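Monovalent Na+/H+ antiporter subunit A (Dietzia sp. DQ12-45-1b, PDB 7D3U) probably exchanges sodium ions for protons across the cell membrane as an antiporter subunit of the multi-subunit Mrp complex. Local coordinates at residues E185-P190 with F253-H258; V201-I206 with V260-L265; L266-G271 with I307-P312. One frame throughout, in Å; residues are numbered along the deposited sequence.

The three contacts illustrate how a polytopic membrane protein brings helices distant and adjacent in sequence side by side. All six segments belong to the antiporter-like transmembrane region shared with NADH:quinone oxidoreductase. Contacts 1 and 2 cross along the chain, since segments 185-190 and 201-206 precede both of their partners, 253-258 and 260-265; their centres are about 12 Å apart. Contact 3 follows in series, its centre about 10 Å from that of contact 2 and about 16 Å from that of contact 1. Helix 261-284 serves contacts 2 and 3 in consecutive turns, touching helix 196-213 first and the end of helix 288-308 next. Together they join a connecting turn, an interhelical loop and three helices into one largely buried cluster.

Contact 1 (E185-P190 with F253-H258); sequences EILVDP and FSEALH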
loop_
_atom_site.group_PDB
_atom_site.type_symbol
_atom_site.label_atom_id
_atom_site.label_comp_id
_atom_site.label_asym_id
_atom_site.label_seq_id
_atom_site.Cartn_x
_atom_site.Cartn_y
_atom_site.Cartn_z
ATOM N N GLU B 185 -1.897 -44.102 9.736
ATOM C CA GLU B 185 -2.611 -44.461 8.519
ATOM C C GLU B 185 -1.894 -44.018 7.252
ATOM O O GLU B 185 -2.266 -44.463 6.162
ATOM C CB GLU B 185 -4.023 -43.864 8.539
ATOM C CG GLU B 185 -4.856 -44.299 9.731
ATOM C CD GLU B 185 -6.181 -43.567 9.821
ATOM O OE1 GLU B 185 -6.487 -42.772 8.908
ATOM O OE2 GLU B 185 -6.917 -43.789 10.805
ATOM N N ILE B 186 -0.888 -43.157 7.366
ATOM C CA ILE B 186 -0.111 -42.734 6.206
ATOM C C ILE B 186 1.031 -43.701 5.924
ATOM O O ILE B 186 1.331 -43.995 4.765
ATOM C CB ILE B 186 0.403 -41.297 6.419
ATOM C CG1 ILE B 186 -0.739 -40.294 6.278
ATOM C CG2 ILE B 186 1.506 -40.965 5.438
ATOM C CD1 ILE B 186 -0.333 -38.871 6.576
ATOM N N LEU B 187 1.673 -44.220 6.971
ATOM C CA LEU B 187 2.814 -45.104 6.769
ATOM C C LEU B 187 2.396 -46.457 6.209
ATOM O O LEU B 187 3.184 -47.108 5.514
ATOM C CB LEU B 187 3.571 -45.285 8.081
ATOM C CG LEU B 187 4.075 -43.990 8.715
ATOM C CD1 LEU B 187 4.731 -44.264 10.053
ATOM C CD2 LEU B 187 5.035 -43.298 7.776
ATOM N N VAL B 188 1.172 -46.895 6.489
ATOM C CA VAL B 188 0.702 -48.188 6.005
ATOM C C VAL B 188 -0.138 -47.985 4.751
ATOM O O VAL B 188 -0.811 -48.911 4.285
ATOM C CB VAL B 188 -0.091 -48.935 7.092
ATOM C CG1 VAL B 188 0.720 -49.010 8.372
ATOM C CG2 VAL B 188 -1.420 -48.247 7.343
ATOM N N ASP B 189 -0.103 -46.777 4.198
ATOM C CA ASP B 189 -0.819 -46.505 2.964
ATOM C C ASP B 189 -0.163 -47.248 1.801
ATOM O O ASP B 189 1.057 -47.425 1.776
ATOM C CB ASP B 189 -0.841 -45.006 2.680
ATOM C CG ASP B 189 -2.132 -44.552 2.030
ATOM O OD1 ASP B 189 -3.211 -44.815 2.598
ATOM O OD2 ASP B 189 -2.068 -43.926 0.951
ATOM N N PRO B 190 -0.950 -47.699 0.827
ATOM C CA PRO B 190 -0.368 -48.426 -0.309
ATOM C C PRO B 190 0.307 -47.516 -1.322
ATOM O O PRO B 190 0.680 -47.965 -2.410
ATOM C CB PRO B 190 -1.579 -49.138 -0.920
ATOM C CG PRO B 190 -2.728 -48.268 -0.567
ATOM C CD PRO B 190 -2.421 -47.717 0.795
ATOM N N PHE B 253 9.199 -42.890 10.396
ATOM C CA PHE B 253 8.920 -42.994 8.971
ATOM C C PHE B 253 9.640 -44.155 8.306
ATOM O O PHE B 253 9.492 -44.340 7.095
ATOM C CB PHE B 253 9.289 -41.688 8.268
ATOM C CG PHE B 253 8.214 -40.651 8.331
ATOM C CD1 PHE B 253 7.191 -40.644 7.405
ATOM C CD2 PHE B 253 8.221 -39.687 9.321
ATOM C CE1 PHE B 253 6.198 -39.693 7.463
ATOM C CE2 PHE B 253 7.230 -38.733 9.383
ATOM C CZ PHE B 253 6.218 -38.736 8.453
ATOM N N SER B 254 10.406 -44.941 9.054
ATOM C CA SER B 254 11.087 -46.085 8.469
ATOM C C SER B 254 10.156 -47.262 8.221
ATOM O O SER B 254 10.588 -48.254 7.628
ATOM C CB SER B 254 12.246 -46.522 9.364
ATOM O OG SER B 254 12.887 -47.662 8.826
ATOM N N GLU B 255 8.898 -47.183 8.653
ATOM C CA GLU B 255 7.950 -48.249 8.351
ATOM C C GLU B 255 7.552 -48.246 6.885
ATOM O O GLU B 255 7.325 -49.313 6.304
ATOM C CB GLU B 255 6.704 -48.114 9.228
ATOM C CG GLU B 255 5.625 -49.139 8.934
ATOM C CD GLU B 255 4.610 -49.252 10.050
ATOM O OE1 GLU B 255 4.490 -48.295 10.845
ATOM O OE2 GLU B 255 3.932 -50.297 10.135
ATOM N N ALA B 256 7.473 -47.068 6.271
ATOM C CA ALA B 256 7.094 -46.934 4.873
ATOM C C ALA B 256 8.296 -46.783 3.954
ATOM O O ALA B 256 8.433 -47.528 2.981
ATOM C CB ALA B 256 6.156 -45.736 4.702
ATOM N N LEU B 257 9.170 -45.825 4.242
ATOM C CA LEU B 257 10.292 -45.509 3.364
ATOM C C LEU B 257 11.562 -46.250 3.766
ATOM O O LEU B 257 12.591 -45.633 4.016
ATOM C CB LEU B 257 10.526 -44.005 3.354
ATOM C CG LEU B 257 9.403 -43.163 2.758
ATOM C CD1 LEU B 257 9.692 -41.687 2.940
ATOM C CD2 LEU B 257 9.205 -43.492 1.299
ATOM N N HIS B 258 11.513 -47.576 3.848
ATOM C CA HIS B 258 12.712 -48.340 4.164
ATOM C C HIS B 258 13.221 -49.186 3.011
ATOM O O HIS B 258 14.367 -49.636 3.056
ATOM C CB HIS B 258 12.476 -49.241 5.383
ATOM C CG HIS B 258 11.763 -50.519 5.072
ATOM N ND1 HIS B 258 10.408 -50.680 5.267
ATOM C CD2 HIS B 258 12.219 -51.706 4.609
ATOM C CE1 HIS B 258 10.058 -51.905 4.922
ATOM N NE2 HIS B 258 11.138 -52.548 4.519
#
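Leu187 and Phe253 meet at roughly a right angle, the leucine sending its CD2 branch to the ring beside CD1. Leu187 CD2 lies 3.4 Å from Phe253 CD1 and 3.8 Å from Phe253 CE1, so the methyl comes up obliquely to the CD1-CE1 bond. The same methyl also reaches Ala256, whose CB is 4.1 Å from Leu187 CD2. Ala256 CB also sits against the leucine backbone, 3.4 Å from Leu187 O. The leucine thus touches both an aromatic ring and a small methyl, with the backbones close enough for the CA atoms of Leu187 and Ala256 to stand 5.0 Å apart.

Glu255 completes the contact from another direction. Its CG is anti to the backbone N (chi1 177°) and the chain stays extended, which carries the carboxylate across the leucine at about a right angle. Glu255 OE1 comes 4.1 Å from Leu187 CD1, and Glu255 OE2 comes 3.9 Å from Val188 CG1. No hydrogen bond spans the two segments; the type I turn from Ile186 to Asp189 presents Leu187 and Val188 to the loop.

Around them, Phe253 rests on Met174 of helix 166-178 and Ile206 of helix 196-213, while Ala256 touches Trp192 of helix 191-194, so the loop leading to helix 261-284 is packed among three helices.

Contact 2 (V201-I206 with V260-L265); sequences VIAVLI and VPVWNL. With LMT (dodecyl-beta-D-maltoside), chain C.
Trp263 packs against Ala203 and Ile206 of helix 196-213, and its side chain can be followed atom by atom. Its CB is already in contact, 3.6 Å from Ala203 CB. With CG anti to the backbone N (chi1 163°), the indole is directed along the neighbouring helix, and its six-membered ring meets that helix through CE3 and CZ3. Trp263 CE3 lies 3.7 Å from Ala203 CB. Farther out, Trp263 CZ3 reaches Ile206 CG2 at 3.9 Å. Both Ala203 and Ile206 approach the ring at its edge, near its plane, while the two longer side chains meet at a slant. The indole therefore bridges residues about one helical turn apart.

Ala203 is the small partner in this fit. Beside it, Val204 CG2 and Val262 CG2 touch at 3.7 Å, their side chains crossing at about a right angle. Val260, in the N-cap position, adds a looser methyl contact to Ala203.

On another side of helix 196-213, Val201 faces a dodecyl-maltoside headgroup: Val201 CG1 is 3.7 Å from LMT O6', and Val201 CG2 is 3.7 Å from LMT O1'. An alanine here takes away both methyl branches, which would probably open a gap beside the maltoside and leave the sugar less closely held.

Trp263 also touches Leu250, and Ile206 touches Leu249, both on helix 243-252. The axes of segments 201-206 and 261-265 approach within 8.6 Å, and their directions differ by 22°. Close approach over a small alanine, filled in beside it by larger apolar residues, is a familiar mode of helix pairing in a transmembrane bundle such as that of the antiporter family.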
loop_
_atom_site.group_PDB
_atom_site.type_symbol
_atom_site.label_atom_id
_atom_site.label_comp_id
_atom_site.label_asym_id
_atom_site.label_seq_id
_atom_site.Cartn_x
_atom_site.Cartn_y
_atom_site.Cartn_z
ATOM N N VAL B 201 10.532 -38.820 -3.292
ATOM C CA VAL B 201 10.470 -37.411 -2.918
ATOM C C VAL B 201 10.249 -37.269 -1.419
ATOM O O VAL B 201 10.894 -36.448 -0.755
ATOM C CB VAL B 201 9.371 -36.695 -3.725
ATOM C CG1 VAL B 201 8.962 -35.405 -3.042
ATOM C CG2 VAL B 201 9.851 -36.425 -5.136
ATOM N N ILE B 202 9.338 -38.068 -0.859
ATOM C CA ILE B 202 9.060 -37.975 0.570
ATOM C C ILE B 202 10.278 -38.400 1.381
ATOM O O ILE B 202 10.586 -37.804 2.420
ATOM C CB ILE B 202 7.816 -38.807 0.926
ATOM C CG1 ILE B 202 6.573 -38.181 0.302
ATOM C CG2 ILE B 202 7.641 -38.895 2.427
ATOM C CD1 ILE B 202 6.418 -36.718 0.618
ATOM N N ALA B 203 11.004 -39.417 0.912
ATOM C CA ALA B 203 12.206 -39.853 1.609
ATOM C C ALA B 203 13.267 -38.767 1.603
ATOM O O ALA B 203 13.912 -38.518 2.625
ATOM C CB ALA B 203 12.746 -41.131 0.974
ATOM N N VAL B 204 13.455 -38.101 0.462
ATOM C CA VAL B 204 14.440 -37.027 0.400
ATOM C C VAL B 204 14.036 -35.877 1.316
ATOM O O VAL B 204 14.862 -35.342 2.066
ATOM C CB VAL B 204 14.628 -36.556 -1.053
ATOM C CG1 VAL B 204 15.269 -35.185 -1.086
ATOM C CG2 VAL B 204 15.474 -37.552 -1.817
ATOM N N LEU B 205 12.756 -35.498 1.290
ATOM C CA LEU B 205 12.296 -34.394 2.127
ATOM C C LEU B 205 12.459 -34.713 3.605
ATOM O O LEU B 205 12.902 -33.864 4.385
ATOM C CB LEU B 205 10.838 -34.067 1.811
ATOM C CG LEU B 205 10.579 -33.362 0.484
ATOM C CD1 LEU B 205 9.111 -33.024 0.358
ATOM C CD2 LEU B 205 11.427 -32.113 0.369
ATOM N N ILE B 206 12.135 -35.939 4.012
ATOM C CA ILE B 206 12.218 -36.275 5.428
ATOM C C ILE B 206 13.664 -36.467 5.867
ATOM O O ILE B 206 14.026 -36.104 6.992
ATOM C CB ILE B 206 11.353 -37.510 5.719
ATOM C CG1 ILE B 206 9.904 -37.078 5.912
ATOM C CG2 ILE B 206 11.848 -38.250 6.945
ATOM C CD1 ILE B 206 8.930 -38.200 5.804
ATOM N N VAL B 260 12.897 -48.050 -0.312
ATOM C CA VAL B 260 13.118 -47.148 -1.438
ATOM C C VAL B 260 14.616 -46.867 -1.530
ATOM O O VAL B 260 15.223 -46.479 -0.521
ATOM C CB VAL B 260 12.320 -45.849 -1.287
ATOM C CG1 VAL B 260 10.897 -46.063 -1.753
ATOM C CG2 VAL B 260 12.315 -45.403 0.152
ATOM N N PRO B 261 15.239 -47.052 -2.697
ATOM C CA PRO B 261 16.707 -46.954 -2.763
ATOM C C PRO B 261 17.252 -45.582 -2.409
ATOM O O PRO B 261 18.331 -45.492 -1.804
ATOM C CB PRO B 261 17.009 -47.321 -4.222
ATOM C CG PRO B 261 15.824 -48.111 -4.670
ATOM C CD PRO B 261 14.657 -47.493 -3.972
ATOM N N VAL B 262 16.546 -44.507 -2.766
ATOM C CA VAL B 262 17.077 -43.177 -2.491
ATOM C C VAL B 262 17.135 -42.922 -0.992
ATOM O O VAL B 262 18.066 -42.275 -0.507
ATOM C CB VAL B 262 16.257 -42.097 -3.217
ATOM C CG1 VAL B 262 14.846 -42.050 -2.686
ATOM C CG2 VAL B 262 16.923 -40.742 -3.067
ATOM N N TRP B 263 16.172 -43.444 -0.232
ATOM C CA TRP B 263 16.216 -43.297 1.217
ATOM C C TRP B 263 17.414 -44.027 1.796
ATOM O O TRP B 263 18.177 -43.461 2.588
ATOM C CB TRP B 263 14.920 -43.821 1.832
ATOM C CG TRP B 263 14.976 -44.099 3.302
ATOM C CD1 TRP B 263 15.489 -45.206 3.909
ATOM C CD2 TRP B 263 14.455 -43.275 4.349
ATOM N NE1 TRP B 263 15.338 -45.113 5.268
ATOM C CE2 TRP B 263 14.704 -43.936 5.564
ATOM C CE3 TRP B 263 13.808 -42.037 4.377
ATOM C CZ2 TRP B 263 14.333 -43.401 6.790
ATOM C CZ3 TRP B 263 13.442 -41.510 5.594
ATOM C CH2 TRP B 263 13.703 -42.190 6.784
ATOM N N ASN B 264 17.584 -45.297 1.426
ATOM C CA ASN B 264 18.717 -46.077 1.908
ATOM C C ASN B 264 20.032 -45.373 1.608
ATOM O O ASN B 264 20.894 -45.246 2.483
ATOM C CB ASN B 264 18.698 -47.468 1.278
ATOM C CG ASN B 264 17.688 -48.382 1.927
ATOM O OD1 ASN B 264 17.179 -48.092 3.007
ATOM N ND2 ASN B 264 17.392 -49.496 1.272
ATOM N N LEU B 265 20.194 -44.887 0.377
ATOM C CA LEU B 265 21.450 -44.245 0.004
ATOM C C LEU B 265 21.650 -42.936 0.761
ATOM O O LEU B 265 22.693 -42.726 1.391
ATOM C CB LEU B 265 21.488 -44.006 -1.503
ATOM C CG LEU B 265 22.715 -43.265 -2.025
ATOM C CD1 LEU B 265 23.358 -44.050 -3.151
ATOM C CD2 LEU B 265 22.339 -41.870 -2.491
HETATM C C1B LMT C . 2.225 -34.964 -7.226
HETATM C C2B LMT C . 1.135 -34.507 -8.206
HETATM C C3B LMT C . 0.147 -33.561 -7.502
HETATM C C4B LMT C . -0.261 -34.136 -6.127
HETATM C C5B LMT C . 1.021 -34.339 -5.301
HETATM C C6B LMT C . 0.990 -35.702 -4.621
HETATM O O1B LMT C . 3.454 -34.840 -7.859
HETATM O O2B LMT C . 1.771 -33.862 -9.232
HETATM O O3B LMT C . -0.936 -33.281 -8.294
HETATM O "O4'" LMT C . -1.097 -33.270 -5.467
HETATM O O5B LMT C . 2.194 -34.192 -6.065
HETATM O O6B LMT C . 0.026 -36.493 -5.189
HETATM C "C1'" LMT C . 7.175 -34.170 -8.113
HETATM C "C2'" LMT C . 6.943 -35.688 -8.315
HETATM C "C3'" LMT C . 5.432 -36.032 -8.404
HETATM C "C4'" LMT C . 4.575 -35.447 -7.260
HETATM C "C5'" LMT C . 5.357 -34.317 -6.540
HETATM C "C6'" LMT C . 6.109 -34.699 -5.278
HETATM O "O1'" LMT C . 8.320 -33.937 -7.404
HETATM O "O2'" LMT C . 7.543 -36.055 -9.493
HETATM O "O3'" LMT C . 5.262 -37.387 -8.442
HETATM O "O5'" LMT C . 6.108 -33.509 -7.428
HETATM O "O6'" LMT C . 6.139 -33.573 -4.510
HETATM C C1 LMT C . 8.670 -32.576 -7.294
HETATM C C2 LMT C . 8.801 -32.336 -5.821
HETATM C C3 LMT C . 8.727 -30.918 -5.360
HETATM C C4 LMT C . 7.870 -30.899 -4.123
HETATM C C5 LMT C . 8.029 -29.610 -3.394
HETATM C C6 LMT C . 9.425 -29.411 -2.905
HETATM C C7 LMT C . 9.452 -28.282 -1.917
HETATM C C8 LMT C . 10.776 -28.257 -1.240
HETATM C C9 LMT C . 10.855 -27.299 -0.100
HETATM C C10 LMT C . 12.308 -27.073 0.200
HETATM C C11 LMT C . 12.484 -26.158 1.369
HETATM C C12 LMT C . 13.922 -25.867 1.636
#

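Contact 3 (L266-G271 with I307-P312); sequences LLITCG and IGVGTP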
loop_
_atom_site.group_PDB
_atom_site.type_symbol
_atom_site.label_atom_id
_atom_site.label_comp_id
_atom_site.label_asym_id
_atom_site.label_seq_id
_atom_site.Cartn_x
_atom_site.Cartn_y
_atom_site.Cartn_z
ATOM N N LEU B 266 20.658 -42.042 0.710
ATOM C CA LEU B 266 20.793 -40.736 1.341
ATOM C C LEU B 266 20.984 -40.852 2.844
ATOM O O LEU B 266 21.601 -39.978 3.459
ATOM C CB LEU B 266 19.566 -39.882 1.028
ATOM C CG LEU B 266 19.622 -38.417 1.449
ATOM C CD1 LEU B 266 20.893 -37.773 0.934
ATOM C CD2 LEU B 266 18.403 -37.681 0.937
ATOM N N LEU B 267 20.469 -41.917 3.456
ATOM C CA LEU B 267 20.691 -42.119 4.880
ATOM C C LEU B 267 22.071 -42.700 5.141
ATOM O O LEU B 267 22.850 -42.140 5.917
ATOM C CB LEU B 267 19.612 -43.033 5.453
ATOM C CG LEU B 267 18.284 -42.421 5.894
ATOM C CD1 LEU B 267 17.552 -41.876 4.690
ATOM C CD2 LEU B 267 17.426 -43.424 6.636
ATOM N N ILE B 268 22.394 -43.821 4.491
ATOM C CA ILE B 268 23.630 -44.539 4.786
ATOM C C ILE B 268 24.842 -43.669 4.488
ATOM O O ILE B 268 25.712 -43.474 5.346
ATOM C CB ILE B 268 23.682 -45.860 4.000
ATOM C CG1 ILE B 268 22.754 -46.894 4.633
ATOM C CG2 ILE B 268 25.098 -46.387 3.942
ATOM C CD1 ILE B 268 22.741 -48.214 3.910
ATOM N N THR B 269 24.924 -43.132 3.266
ATOM C CA THR B 269 26.147 -42.435 2.884
ATOM C C THR B 269 26.316 -41.140 3.671
ATOM O O THR B 269 27.428 -40.817 4.101
ATOM C CB THR B 269 26.181 -42.181 1.373
ATOM O OG1 THR B 269 27.521 -41.870 0.975
ATOM C CG2 THR B 269 25.270 -41.034 0.963
ATOM N N CYS B 270 25.225 -40.415 3.924
ATOM C CA CYS B 270 25.346 -39.173 4.675
ATOM C C CYS B 270 25.692 -39.444 6.131
ATOM O O CYS B 270 26.573 -38.786 6.698
ATOM C CB CYS B 270 24.059 -38.358 4.575
ATOM S SG CYS B 270 24.088 -36.846 5.555
ATOM N N GLY B 271 25.023 -40.418 6.752
ATOM C CA GLY B 271 25.334 -40.747 8.128
ATOM C C GLY B 271 26.753 -41.243 8.303
ATOM O O GLY B 271 27.411 -40.919 9.289
ATOM N N ILE B 307 20.152 -46.749 10.781
ATOM C CA ILE B 307 18.733 -46.653 10.458
ATOM C C ILE B 307 18.519 -46.825 8.962
ATOM O O ILE B 307 17.640 -47.575 8.525
ATOM C CB ILE B 307 18.158 -45.316 10.957
ATOM C CG1 ILE B 307 17.853 -45.392 12.447
ATOM C CG2 ILE B 307 16.903 -44.954 10.190
ATOM C CD1 ILE B 307 17.495 -44.068 13.054
ATOM N N GLY B 308 19.329 -46.138 8.156
ATOM C CA GLY B 308 19.250 -46.272 6.716
ATOM C C GLY B 308 19.545 -47.665 6.214
ATOM O O GLY B 308 19.196 -47.988 5.075
ATOM N N VAL B 309 20.203 -48.495 7.028
ATOM C CA VAL B 309 20.301 -49.915 6.691
ATOM C C VAL B 309 18.911 -50.489 6.440
ATOM O O VAL B 309 18.693 -51.242 5.484
ATOM C CB VAL B 309 21.046 -50.682 7.799
ATOM C CG1 VAL B 309 20.798 -52.172 7.673
ATOM C CG2 VAL B 309 22.529 -50.384 7.734
ATOM N N GLY B 310 17.949 -50.129 7.287
ATOM C CA GLY B 310 16.547 -50.407 7.037
ATOM C C GLY B 310 16.145 -51.866 7.043
ATOM O O GLY B 310 15.474 -52.332 6.118
ATOM N N THR B 311 16.547 -52.597 8.072
ATOM C CA THR B 311 16.152 -53.981 8.276
ATOM C C THR B 311 15.742 -54.147 9.729
ATOM O O THR B 311 16.154 -53.358 10.586
ATOM C CB THR B 311 17.283 -54.958 7.924
ATOM O OG1 THR B 311 18.390 -54.756 8.812
ATOM C CG2 THR B 311 17.743 -54.766 6.489
ATOM N N PRO B 312 14.908 -55.146 10.037
ATOM C CA PRO B 312 14.510 -55.358 11.439
ATOM C C PRO B 312 15.679 -55.501 12.394
ATOM O O PRO B 312 15.583 -55.062 13.546
ATOM C CB PRO B 312 13.679 -56.644 11.367
ATOM C CG PRO B 312 13.121 -56.638 9.997
ATOM C CD PRO B 312 14.182 -56.040 9.120
#
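Leu267 and Ile268 both hold CG or CG1 anti to their own carbonyl carbon, at chi1 -85° and -76°, and this turns two consecutive side chains onto Gly308. In the leucine, the CD2 branch lies over the glycine, 3.4 Å from Gly308 CA, with Leu267 CB at 3.5 Å from the same Gly308 CA. The isoleucine runs straight on beyond CG1 (chi2 179°) and lies alongside the next peptide group: Ile268 CG1 is 3.7 Å from Gly308 C, and Ile268 CD1 is 3.7 Å from Gly308 O. Gly308 is thus met on its alpha carbon by one side chain and at its carbonyl by the other.

Ile307 and Val309 extend the contact to both sides along the chain. Leu267 CD2 touches Ile307 CG2 at 3.9 Å, and Ile268 CD1 comes within 4.4 Å of Val309 CG2. The CA atoms of Leu267 and Gly308 are only 4.8 Å apart, a closeness that glycine probably makes possible: a CB at this position would point toward helix 261-284 and would probably crowd Leu267 CB.

The contact lies near the C-terminal part of helix 288-308. Gly310 leaves helical geometry with positive phi, and Thr311 takes the N-cap position of helix 312-341. Ile307 also packs on Ile247, Leu250 and Leu251 of helix 243-252, and Val309 on Ala314, while a bound dodecyl-maltoside touches Ile268.

No hydrogen bond crosses between the segments. The chemistry is that of aliphatic branches laid against the backbone of one glycine, with isoleucine and valine on either side of it in sequence, so adhesion here probably rests on dispersion and complementary shape.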